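Long-range contacts in putative histidinol-phosphate aminotransferase (Burkholderia pseudomallei, PDB 3P1T), which probably catalyses the pyridoxal 5'-phosphate-dependent transfer of an amino group between L-histidinol phosphate and 2-oxoglutarate in histidine biosynthesis: residues A36-A41 and L234-A239; L73-D78 and C227-L232; R259-A264 and R325-L330. All coordinates share one frame; numbering follows the deposited sequence.

Interaction 1 of 3, residues A36-A41 and L234-A239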
ATOM      1  N   ALA A  36      20.291  -3.368  -7.779  1.00 45.44           N
ATOM      2  CA  ALA A  36      20.679  -2.285  -8.697  1.00 44.77           C
ATOM      3  C   ALA A  36      19.451  -1.581  -9.267  1.00 48.26           C
ATOM      4  O   ALA A  36      19.458  -0.355  -9.321  1.00 48.75           O
ATOM      5  CB  ALA A  36      21.533  -2.829  -9.814  1.00 46.20           C
ATOM      6  N   ALA A  37      18.382  -2.339  -9.645  1.00 44.31           N
ATOM      7  CA  ALA A  37      17.114  -1.764 -10.156  1.00 42.83           C
ATOM      8  C   ALA A  37      16.495  -0.809  -9.125  1.00 45.36           C
ATOM      9  O   ALA A  37      16.009   0.270  -9.502  1.00 44.67           O
ATOM     10  CB  ALA A  37      16.116  -2.867 -10.514  1.00 42.45           C
ATOM     11  N   ILE A  38      16.573  -1.193  -7.820  1.00 41.17           N
ATOM     12  CA  ILE A  38      16.046  -0.418  -6.693  1.00 40.03           C
ATOM     13  C   ILE A  38      16.905   0.859  -6.542  1.00 45.98           C
ATOM     14  O   ILE A  38      16.347   1.953  -6.497  1.00 46.50           O
ATOM     15  CB  ILE A  38      15.961  -1.259  -5.382  1.00 41.72           C
ATOM     16  CG1 ILE A  38      14.951  -2.424  -5.536  1.00 40.46           C
ATOM     17  CG2 ILE A  38      15.551  -0.379  -4.193  1.00 41.76           C
ATOM     18  CD1 ILE A  38      15.038  -3.504  -4.438  1.00 43.23           C
ATOM     19  N   ALA A  39      18.239   0.730  -6.544  1.00 43.43           N
ATOM     20  CA  ALA A  39      19.191   1.851  -6.421  1.00 43.96           C
ATOM     21  C   ALA A  39      18.990   2.907  -7.513  1.00 49.41           C
ATOM     22  O   ALA A  39      19.186   4.104  -7.268  1.00 51.41           O
ATOM     23  CB  ALA A  39      20.616   1.332  -6.485  1.00 45.41           C
ATOM     24  N   ALA A  40      18.609   2.467  -8.712  1.00 44.38           N
ATOM     25  CA  ALA A  40      18.359   3.352  -9.845  1.00 44.33           C
ATOM     26  C   ALA A  40      17.010   4.070  -9.689  1.00 46.74           C
ATOM     27  O   ALA A  40      16.912   5.261 -10.010  1.00 48.54           O
ATOM     28  CB  ALA A  40      18.386   2.547 -11.133  1.00 45.53           C
ATOM     29  N   ALA A  41      15.979   3.352  -9.174  1.00 38.52           N
ATOM     30  CA  ALA A  41      14.665   3.943  -8.956  1.00 36.17           C
ATOM     31  C   ALA A  41      14.701   4.954  -7.810  1.00 40.16           C
ATOM     32  O   ALA A  41      13.891   5.879  -7.796  1.00 40.56           O
ATOM     33  CB  ALA A  41      13.637   2.877  -8.678  1.00 35.25           C
ATOM     34  N   LEU A 234       7.583  -1.087  -7.472  1.00 34.19           N
ATOM     35  CA  LEU A 234       7.365  -1.400  -8.893  1.00 34.65           C
ATOM     36  C   LEU A 234       8.672  -1.805  -9.607  1.00 40.08           C
ATOM     37  O   LEU A 234       8.672  -2.822 -10.302  1.00 41.75           O
ATOM     38  CB  LEU A 234       6.730  -0.226  -9.647  1.00 34.33           C
ATOM     39  CG  LEU A 234       5.252   0.091  -9.381  1.00 35.82           C
ATOM     40  CD1 LEU A 234       4.891   1.396 -10.011  1.00 35.36           C
ATOM     41  CD2 LEU A 234       4.346  -0.986  -9.900  1.00 35.26           C
ATOM     42  N   HIS A 235       9.781  -1.056  -9.416  1.00 35.73           N
ATOM     43  CA  HIS A 235      11.065  -1.419 -10.042  1.00 36.26           C
ATOM     44  C   HIS A 235      11.641  -2.689  -9.426  1.00 40.69           C
ATOM     45  O   HIS A 235      12.310  -3.444 -10.127  1.00 42.17           O
ATOM     46  CB  HIS A 235      12.086  -0.285  -9.968  1.00 37.28           C
ATOM     47  CG  HIS A 235      11.747   0.818 -10.925  1.00 41.10           C
ATOM     48  ND1 HIS A 235      10.813   1.789 -10.606  1.00 42.08           N
ATOM     49  CD2 HIS A 235      12.147   1.008 -12.201  1.00 42.89           C
ATOM     50  CE1 HIS A 235      10.710   2.556 -11.676  1.00 41.25           C
ATOM     51  NE2 HIS A 235      11.488   2.123 -12.662  1.00 42.45           N
ATOM     52  N   ALA A 236      11.335  -2.948  -8.149  1.00 36.24           N
ATOM     53  CA  ALA A 236      11.769  -4.156  -7.460  1.00 35.71           C
ATOM     54  C   ALA A 236      11.069  -5.378  -8.075  1.00 42.80           C
ATOM     55  O   ALA A 236      11.748  -6.297  -8.571  1.00 43.92           O
ATOM     56  CB  ALA A 236      11.477  -4.048  -5.974  1.00 34.71           C
ATOM     57  N   LEU A 237       9.715  -5.327  -8.134  1.00 38.58           N
ATOM     58  CA  LEU A 237       8.877  -6.377  -8.696  1.00 38.26           C
ATOM     59  C   LEU A 237       9.272  -6.671 -10.144  1.00 46.13           C
ATOM     60  O   LEU A 237       9.445  -7.850 -10.500  1.00 47.15           O
ATOM     61  CB  LEU A 237       7.394  -5.996  -8.613  1.00 37.23           C
ATOM     62  CG  LEU A 237       6.411  -6.981  -9.241  1.00 41.77           C
ATOM     63  CD1 LEU A 237       6.480  -8.321  -8.579  1.00 42.30           C
ATOM     64  CD2 LEU A 237       5.018  -6.456  -9.190  1.00 42.74           C
ATOM     65  N   GLU A 238       9.463  -5.609 -10.953  1.00 42.32           N
ATOM     66  CA  GLU A 238       9.854  -5.748 -12.350  1.00 43.25           C
ATOM     67  C   GLU A 238      11.146  -6.585 -12.500  1.00 50.95           C
ATOM     68  O   GLU A 238      11.191  -7.464 -13.360  1.00 51.79           O
ATOM     69  CB  GLU A 238      10.047  -4.377 -12.968  1.00 44.41           C
ATOM     70  CG  GLU A 238      10.351  -4.433 -14.444  1.00 49.70           C
ATOM     71  CD  GLU A 238      10.458  -3.080 -15.098  1.00 62.01           C
ATOM     72  OE1 GLU A 238      11.045  -2.159 -14.479  1.00 38.11           O
ATOM     73  OE2 GLU A 238       9.962  -2.949 -16.241  1.00 60.45           O
ATOM     74  N   ALA A 239      12.165  -6.322 -11.653  1.00 48.09           N
ATOM     75  CA  ALA A 239      13.440  -7.033 -11.650  1.00 48.67           C
ATOM     76  C   ALA A 239      13.268  -8.463 -11.154  1.00 53.13           C
ATOM     77  O   ALA A 239      13.906  -9.360 -11.693  1.00 53.53           O
ATOM     78  CB  ALA A 239      14.446  -6.297 -10.784  1.00 49.35           C
TER

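Interaction 2 of 3, residues L73-D78 and C227-L232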
ATOM      1  N   LEU A  73      -2.739  -5.902  -9.338  1.00 33.57           N
ATOM      2  CA  LEU A  73      -1.571  -5.844  -8.448  1.00 32.97           C
ATOM      3  C   LEU A  73      -2.068  -5.368  -7.077  1.00 39.33           C
ATOM      4  O   LEU A  73      -2.777  -4.360  -7.006  1.00 39.53           O
ATOM      5  CB  LEU A  73      -0.463  -4.936  -9.035  1.00 32.41           C
ATOM      6  CG  LEU A  73       0.830  -4.726  -8.193  1.00 35.10           C
ATOM      7  CD1 LEU A  73       1.568  -6.040  -7.910  1.00 34.61           C
ATOM      8  CD2 LEU A  73       1.778  -3.793  -8.895  1.00 36.36           C
ATOM      9  N   VAL A  74      -1.781  -6.131  -6.010  1.00 36.78           N
ATOM     10  CA  VAL A  74      -2.325  -5.825  -4.685  1.00 36.55           C
ATOM     11  C   VAL A  74      -1.251  -5.823  -3.588  1.00 40.88           C
ATOM     12  O   VAL A  74      -0.193  -6.445  -3.731  1.00 40.94           O
ATOM     13  CB  VAL A  74      -3.448  -6.836  -4.302  1.00 40.26           C
ATOM     14  CG1 VAL A  74      -4.686  -6.646  -5.156  1.00 40.21           C
ATOM     15  CG2 VAL A  74      -2.968  -8.284  -4.358  1.00 40.28           C
ATOM     16  N   ARG A  75      -1.570  -5.152  -2.471  1.00 36.85           N
ATOM     17  CA  ARG A  75      -0.748  -5.110  -1.270  1.00 36.12           C
ATOM     18  C   ARG A  75      -1.001  -6.391  -0.434  1.00 39.25           C
ATOM     19  O   ARG A  75      -1.610  -6.325   0.657  1.00 37.44           O
ATOM     20  CB  ARG A  75      -1.058  -3.847  -0.462  1.00 36.16           C
ATOM     21  CG  ARG A  75       0.041  -3.448   0.507  1.00 43.97           C
ATOM     22  CD  ARG A  75       0.824  -2.331  -0.126  1.00 48.60           C
ATOM     23  NE  ARG A  75       2.178  -2.730  -0.458  1.00 48.10           N
ATOM     24  CZ  ARG A  75       3.016  -1.995  -1.169  1.00 52.41           C
ATOM     25  NH1 ARG A  75       2.628  -0.827  -1.673  1.00 33.12           N
ATOM     26  NH2 ARG A  75       4.236  -2.433  -1.413  1.00 49.77           N
ATOM     27  N   GLY A  76      -0.590  -7.538  -0.999  1.00 34.35           N
ATOM     28  CA  GLY A  76      -0.712  -8.844  -0.368  1.00 33.99           C
ATOM     29  C   GLY A  76      -2.111  -9.403  -0.288  1.00 39.66           C
ATOM     30  O   GLY A  76      -3.073  -8.850  -0.853  1.00 41.19           O
ATOM     31  N   ILE A  77      -2.224 -10.514   0.449  1.00 34.55           N
ATOM     32  CA  ILE A  77      -3.468 -11.253   0.615  1.00 32.43           C
ATOM     33  C   ILE A  77      -4.494 -10.390   1.405  1.00 35.00           C
ATOM     34  O   ILE A  77      -5.690 -10.538   1.139  1.00 34.34           O
ATOM     35  CB  ILE A  77      -3.210 -12.662   1.256  1.00 34.32           C
ATOM     36  CG1 ILE A  77      -4.461 -13.587   1.242  1.00 35.09           C
ATOM     37  CG2 ILE A  77      -2.566 -12.586   2.623  1.00 33.33           C
ATOM     38  CD1 ILE A  77      -5.168 -13.800  -0.102  1.00 38.00           C
ATOM     39  N   ASP A  78      -4.050  -9.444   2.280  1.00 31.24           N
ATOM     40  CA  ASP A  78      -4.996  -8.575   3.024  1.00 29.94           C
ATOM     41  C   ASP A  78      -5.794  -7.698   2.062  1.00 32.14           C
ATOM     42  O   ASP A  78      -7.020  -7.700   2.160  1.00 30.01           O
ATOM     43  CB  ASP A  78      -4.308  -7.692   4.089  1.00 31.50           C
ATOM     44  CG  ASP A  78      -3.810  -8.385   5.349  1.00 38.91           C
ATOM     45  OD1 ASP A  78      -3.642  -9.632   5.326  1.00 44.32           O
ATOM     46  OD2 ASP A  78      -3.500  -7.675   6.330  1.00 32.40           O
ATOM     47  N   CYS A 227      -1.777   5.356  -6.956  1.00 39.79           N
ATOM     48  CA  CYS A 227      -0.363   5.055  -6.741  1.00 40.55           C
ATOM     49  C   CYS A 227      -0.223   4.093  -5.532  1.00 43.49           C
ATOM     50  O   CYS A 227       0.601   4.291  -4.619  1.00 43.38           O
ATOM     51  CB  CYS A 227       0.427   6.356  -6.555  1.00 42.19           C
ATOM     52  SG  CYS A 227       2.234   6.163  -6.435  1.00 46.56           S
ATOM     53  N   ASN A 228      -1.069   3.046  -5.537  1.00 38.47           N
ATOM     54  CA  ASN A 228      -1.132   2.026  -4.492  1.00 36.84           C
ATOM     55  C   ASN A 228       0.245   1.359  -4.271  1.00 41.16           C
ATOM     56  O   ASN A 228       0.628   1.093  -3.123  1.00 41.90           O
ATOM     57  CB  ASN A 228      -2.185   0.991  -4.863  1.00 33.07           C
ATOM     58  CG  ASN A 228      -2.482  -0.040  -3.801  1.00 50.17           C
ATOM     59  OD1 ASN A 228      -2.587   0.235  -2.593  1.00 38.78           O
ATOM     60  ND2 ASN A 228      -2.691  -1.257  -4.260  1.00 49.83           N
ATOM     61  N   VAL A 229       0.986   1.112  -5.368  1.00 37.73           N
ATOM     62  CA  VAL A 229       2.336   0.521  -5.363  1.00 37.20           C
ATOM     63  C   VAL A 229       3.311   1.564  -5.945  1.00 41.30           C
ATOM     64  O   VAL A 229       3.223   1.931  -7.111  1.00 42.06           O
ATOM     65  CB  VAL A 229       2.389  -0.832  -6.111  1.00 40.46           C
ATOM     66  CG1 VAL A 229       3.791  -1.431  -6.069  1.00 40.23           C
ATOM     67  CG2 VAL A 229       1.381  -1.807  -5.522  1.00 39.59           C
ATOM     68  N   GLY A 230       4.182   2.066  -5.096  1.00 37.90           N
ATOM     69  CA  GLY A 230       5.151   3.099  -5.442  1.00 38.17           C
ATOM     70  C   GLY A 230       6.255   2.686  -6.387  1.00 42.21           C
ATOM     71  O   GLY A 230       6.432   1.507  -6.688  1.00 41.79           O
ATOM     72  N   THR A 231       7.024   3.671  -6.833  1.00 39.95           N
ATOM     73  CA  THR A 231       8.124   3.518  -7.784  1.00 40.17           C
ATOM     74  C   THR A 231       9.207   2.513  -7.297  1.00 43.16           C
ATOM     75  O   THR A 231       9.702   1.756  -8.130  1.00 43.19           O
ATOM     76  CB  THR A 231       8.760   4.873  -8.095  1.00 44.67           C
ATOM     77  OG1 THR A 231       9.927   4.656  -8.893  1.00 53.56           O
ATOM     78  CG2 THR A 231       9.119   5.663  -6.859  1.00 35.21           C
ATOM     79  N   LEU A 232       9.549   2.475  -5.992  1.00 38.60           N
ATOM     80  CA  LEU A 232      10.572   1.539  -5.493  1.00 38.12           C
ATOM     81  C   LEU A 232      10.070   0.080  -5.579  1.00 42.80           C
ATOM     82  O   LEU A 232      10.790  -0.780  -6.097  1.00 42.91           O
ATOM     83  CB  LEU A 232      11.007   1.863  -4.045  1.00 37.01           C
ATOM     84  CG  LEU A 232      11.688   3.204  -3.808  1.00 40.11           C
ATOM     85  CD1 LEU A 232      11.896   3.448  -2.328  1.00 38.55           C
ATOM     86  CD2 LEU A 232      13.002   3.302  -4.587  1.00 40.90           C
TER
HETATM   87  O   HOH W   1       4.774   1.332  -2.500  1.00 40.24           O

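Interaction 3 of 3, residues R259-A264 and R325-L330. With SO4 (sulfate ion), chain E.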
ATOM      1  N   ARG A 259      13.060 -32.473   1.743  1.00 47.10           N
ATOM      2  CA  ARG A 259      13.163 -33.920   1.743  1.00 47.62           C
ATOM      3  C   ARG A 259      14.175 -34.354   2.829  1.00 53.54           C
ATOM      4  O   ARG A 259      13.842 -35.233   3.637  1.00 54.23           O
ATOM      5  CB  ARG A 259      13.548 -34.418   0.336  1.00 46.89           C
ATOM      6  CG  ARG A 259      13.843 -35.926   0.192  1.00 60.71           C
ATOM      7  CD  ARG A 259      12.763 -36.858   0.723  1.00 75.73           C
ATOM      8  NE  ARG A 259      11.491 -36.709   0.030  1.00 89.72           N
ATOM      9  CZ  ARG A 259      10.324 -37.033   0.561  1.00113.26           C
ATOM     10  NH1 ARG A 259      10.257 -37.490   1.809  1.00104.85           N
ATOM     11  NH2 ARG A 259       9.204 -36.869  -0.133  1.00107.55           N
ATOM     12  N   ARG A 260      15.357 -33.693   2.891  1.00 49.63           N
ATOM     13  CA  ARG A 260      16.400 -33.963   3.888  1.00 49.50           C
ATOM     14  C   ARG A 260      15.851 -33.782   5.312  1.00 53.38           C
ATOM     15  O   ARG A 260      15.950 -34.708   6.110  1.00 54.46           O
ATOM     16  CB  ARG A 260      17.650 -33.065   3.686  1.00 47.78           C
ATOM     17  CG  ARG A 260      18.629 -33.129   4.878  1.00 53.15           C
ATOM     18  CD  ARG A 260      20.004 -32.584   4.608  1.00 66.46           C
ATOM     19  NE  ARG A 260      20.137 -31.176   4.959  1.00 71.05           N
ATOM     20  CZ  ARG A 260      20.842 -30.727   5.992  1.00 78.01           C
ATOM     21  NH1 ARG A 260      21.488 -31.576   6.787  1.00 55.23           N
ATOM     22  NH2 ARG A 260      20.934 -29.424   6.221  1.00 60.90           N
ATOM     23  N   VAL A 261      15.278 -32.604   5.619  1.00 48.45           N
ATOM     24  CA  VAL A 261      14.783 -32.267   6.953  1.00 47.85           C
ATOM     25  C   VAL A 261      13.654 -33.248   7.366  1.00 52.31           C
ATOM     26  O   VAL A 261      13.734 -33.790   8.472  1.00 52.03           O
ATOM     27  CB  VAL A 261      14.333 -30.783   7.029  1.00 49.86           C
ATOM     28  CG1 VAL A 261      13.612 -30.476   8.336  1.00 49.04           C
ATOM     29  CG2 VAL A 261      15.534 -29.866   6.884  1.00 49.64           C
ATOM     30  N   ALA A 262      12.663 -33.515   6.475  1.00 49.22           N
ATOM     31  CA  ALA A 262      11.563 -34.436   6.761  1.00 50.06           C
ATOM     32  C   ALA A 262      12.085 -35.865   7.073  1.00 59.54           C
ATOM     33  O   ALA A 262      11.697 -36.444   8.093  1.00 61.34           O
ATOM     34  CB  ALA A 262      10.584 -34.474   5.596  1.00 50.19           C
ATOM     35  N   ASP A 263      12.995 -36.407   6.233  1.00 56.09           N
ATOM     36  CA  ASP A 263      13.540 -37.753   6.427  1.00 56.12           C
ATOM     37  C   ASP A 263      14.391 -37.843   7.702  1.00 58.11           C
ATOM     38  O   ASP A 263      14.251 -38.817   8.449  1.00 58.54           O
ATOM     39  CB  ASP A 263      14.370 -38.187   5.207  1.00 58.65           C
ATOM     40  CG  ASP A 263      13.586 -38.488   3.927  1.00 68.48           C
ATOM     41  OD1 ASP A 263      12.322 -38.451   3.965  1.00 69.57           O
ATOM     42  OD2 ASP A 263      14.231 -38.824   2.902  1.00 71.76           O
ATOM     43  N   ALA A 264      15.245 -36.834   7.965  1.00 52.90           N
ATOM     44  CA  ALA A 264      16.120 -36.808   9.146  1.00 53.15           C
ATOM     45  C   ALA A 264      15.313 -36.729  10.448  1.00 57.89           C
ATOM     46  O   ALA A 264      15.614 -37.485  11.382  1.00 58.04           O
ATOM     47  CB  ALA A 264      17.089 -35.640   9.070  1.00 53.06           C
ATOM     48  N   ARG A 325      21.778 -26.633  11.609  1.00 50.62           N
ATOM     49  CA  ARG A 325      21.634 -26.109  12.972  1.00 49.44           C
ATOM     50  C   ARG A 325      20.364 -26.664  13.639  1.00 52.86           C
ATOM     51  O   ARG A 325      20.446 -27.159  14.772  1.00 52.68           O
ATOM     52  CB  ARG A 325      21.616 -24.568  12.967  1.00 45.62           C
ATOM     53  CG  ARG A 325      22.991 -23.936  12.693  1.00 53.50           C
ATOM     54  CD  ARG A 325      23.392 -22.906  13.739  1.00 63.04           C
ATOM     55  NE  ARG A 325      23.201 -23.442  15.087  1.00 71.64           N
ATOM     56  CZ  ARG A 325      22.523 -22.840  16.059  1.00 86.47           C
ATOM     57  NH1 ARG A 325      22.027 -21.618  15.877  1.00 69.22           N
ATOM     58  NH2 ARG A 325      22.376 -23.430  17.236  1.00 76.01           N
ATOM     59  N   LEU A 326      19.219 -26.620  12.911  1.00 47.85           N
ATOM     60  CA  LEU A 326      17.935 -27.121  13.383  1.00 47.47           C
ATOM     61  C   LEU A 326      17.990 -28.612  13.663  1.00 52.37           C
ATOM     62  O   LEU A 326      17.555 -29.045  14.738  1.00 51.69           O
ATOM     63  CB  LEU A 326      16.794 -26.848  12.391  1.00 46.50           C
ATOM     64  CG  LEU A 326      15.489 -27.523  12.817  1.00 50.62           C
ATOM     65  CD1 LEU A 326      14.525 -26.538  13.404  1.00 50.95           C
ATOM     66  CD2 LEU A 326      14.938 -28.472  11.761  1.00 50.14           C
ATOM     67  N   LEU A 327      18.495 -29.396  12.691  1.00 49.23           N
ATOM     68  CA  LEU A 327      18.561 -30.851  12.828  1.00 49.52           C
ATOM     69  C   LEU A 327      19.466 -31.259  14.007  1.00 55.20           C
ATOM     70  O   LEU A 327      19.104 -32.186  14.737  1.00 56.59           O
ATOM     71  CB  LEU A 327      19.037 -31.515  11.522  1.00 49.17           C
ATOM     72  CG  LEU A 327      18.055 -31.452  10.328  1.00 51.29           C
ATOM     73  CD1 LEU A 327      18.703 -31.962   9.076  1.00 50.88           C
ATOM     74  CD2 LEU A 327      16.764 -32.219  10.589  1.00 51.94           C
ATOM     75  N   ALA A 328      20.582 -30.538  14.236  1.00 50.72           N
ATOM     76  CA  ALA A 328      21.510 -30.847  15.335  1.00 51.17           C
ATOM     77  C   ALA A 328      20.849 -30.583  16.693  1.00 55.97           C
ATOM     78  O   ALA A 328      20.996 -31.393  17.605  1.00 57.18           O
ATOM     79  CB  ALA A 328      22.789 -30.043  15.202  1.00 51.83           C
ATOM     80  N   ALA A 329      20.069 -29.496  16.798  1.00 52.21           N
ATOM     81  CA  ALA A 329      19.340 -29.134  18.017  1.00 52.24           C
ATOM     82  C   ALA A 329      18.227 -30.131  18.330  1.00 56.28           C
ATOM     83  O   ALA A 329      18.123 -30.541  19.478  1.00 58.15           O
ATOM     84  CB  ALA A 329      18.750 -27.741  17.889  1.00 51.60           C
ATOM     85  N   LEU A 330      17.411 -30.535  17.328  1.00 51.11           N
ATOM     86  CA  LEU A 330      16.321 -31.487  17.564  1.00 50.42           C
ATOM     87  C   LEU A 330      16.882 -32.922  17.682  1.00 56.66           C
ATOM     88  O   LEU A 330      16.207 -33.780  18.260  1.00 57.10           O
ATOM     89  CB  LEU A 330      15.207 -31.399  16.504  1.00 48.77           C
ATOM     90  CG  LEU A 330      14.334 -30.128  16.567  1.00 51.90           C
ATOM     91  CD1 LEU A 330      13.380 -30.062  15.402  1.00 51.42           C
ATOM     92  CD2 LEU A 330      13.549 -30.046  17.851  1.00 54.33           C
TER
HETATM   93  S   SO4 E 338       6.350 -37.303   2.295  1.00100.95           S
HETATM   94  O1  SO4 E 338       5.050 -37.834   2.703  1.00105.70           O
HETATM   95  O2  SO4 E 338       6.363 -37.178   0.812  1.00105.63           O
HETATM   96  O3  SO4 E 338       7.387 -38.239   2.725  1.00107.41           O
HETATM   97  O4  SO4 E 338       6.607 -35.990   2.946  1.00105.98           O

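Interaction 1 of 3, residues A36-A41 and L234-A239
A41 places its methyl over one face of the H235 imidazole, and this pairing lies in a close, nearly antiparallel crossing of helix 32-41 and helix 231-241. The axes of the two short segments approach to 8.4 Å at 155° between their N-to-C directions. Such proximity is possible because alanines supply much of the interface: A37 and A41 from one helix, A236 and A239 from the other. At the nearest point of the backbones, the CA atoms of I38 and A236 are 5.7 Å apart.

The H235 side chain can be followed outward. Its CB lies 3.8 Å from A41 CB. CG comes next, 3.6 Å from the same methyl, and ND1 is just as near, so the methyl sits above the CG-ND1 side of the ring. The first torsion (chi1 -74°) sets CG beside the backbone N and anti to the carbonyl carbon, turning the ring back toward the preceding helical turn, where ND1 is hydrogen-bonded to T231 O. The side chain also touches A52 and R55 of helix 52-64.

The remaining side-chain contacts are apolar, and no hydrogen bond crosses between the segments. A37 CB meets A239 CB at 3.8 Å, methyl against methyl. I38 approaches along its longer branch: CG1 is 3.9 Å from A236 CB, and CD1 continues past that same methyl at a similar distance.

I38 and A236 also reach the dimer interface, touching I38 and L232 of the second subunit, respectively. On other sides of helix 231-241, E238 forms salt bridges to R55 and K59 of helix 52-64, while L234 and L237 rest on L73 of strand 71-74, so the helix lies between helix 32-41 and the edge strand of the seven-stranded sheet.

Interaction 2 of 3, residues L73-D78 and C227-L232
R75 and V229 mark the closest backbone approach, 7.6 Å between their CA atoms, where an inverse gamma turn centred on R75 faces the loop leading into helix 231-241. The turn joins strand 71-74 to helix 76-87 at the edge of the seven-stranded sheet, which fits the large domain of a fold-type I pyridoxal-phosphate enzyme.

L73 and V229 make the apolar half, their side chains crossing at about a right angle. L73 CD2 lies 3.9 Å from V229 CG2, and its CG is nearly as close to the same methyl.

R75 makes the polar half. Its chain bends at chi2 (101°) and chi3 (-113°), bringing the guanidinium to the V229 loop. V229 CG2 lies over one face of that group, 4.2 Å from R75 NH1, while N228 O stands at the edge near its plane. The bond from R75 NH1 to N228 O is 3.1 Å long but weak, its N-H...O angle being 120°.

The charged partner of R75 is D233, which forms a salt bridge with NH2; its negative charge may ease the repulsion between R75 NH1 and the nearby NH1 of R75 of the second subunit. E79 OE1 accepts from both R75 N and N228 ND2, tying turn to loop.

A water links the two segments: it accepts from R75 NH1 at 3.2 Å and from the N of G230, the N-cap of helix 231-241, at 2.8 Å.

Interaction 3 of 3, residues R259-A264 and R325-L330
L327 reaches across to R260, V261 and A264 with its two methyls, CD1 against a face of the R260 guanidinium and CD2 against A264 and V261. The pair is a parallel helix packing in the small domain of the aminotransferase fold: segments of helix 244-267 and helix 320-333 run 5° apart in direction, with axes 10.9 Å from each other.

L327 CD1 meets the guanidinium face off-centre toward its rim, 3.6 Å from R260 NH1. R260 arrives there because its chain, extended through chi1 and chi2, bends at chi3 (93°). The group is held by polar partners as well, with D324 forming a salt bridge to NH2 and Q257 accepting from NE.

L327 CD2 lies 3.8 Å from A264 CB, which CD1 also approaches, and 4.0 Å from V261 O. V261 and L326 stand at about a right angle to each other and touch more loosely, CG1 to CD2 at 4.2 Å. L326 continues inward onto I299, V301 and I315, which places helix 320-333 against strands 299-303 and 312-316.

R259 points elsewhere and pairs within its own helix, NH1 donating to D263 OD1 in a salt bridge. A sulfate, probably from the crystallisation liquor, docks on the guanidinium edge: R259 NH1 bonds to sulfate O3 at 3.1 Å, nearly straight at 171°, and R259 NH2 to sulfate O2 at 3.0 Å.

How the interactions relate
From the N terminus, 36-41 comes first, and its partner 234-239 follows almost two hundred residues later. Interaction 2 both opens and closes within that span, 73-78 meeting 227-232 just before interaction 1 completes its own loop. These two are therefore nested, share helix 231-241 and touch directly: L234 CD2 lies 3.9 Å from L73 CD2. Together they join the N-terminal helix 32-41 to the edge of the seven-stranded sheet, beside the second subunit. The chain then enters helix 244-267, and interaction 3 closes a separate, shorter loop between it and the C-terminal helix 320-333, its centre about 36 Å from the centres of both others.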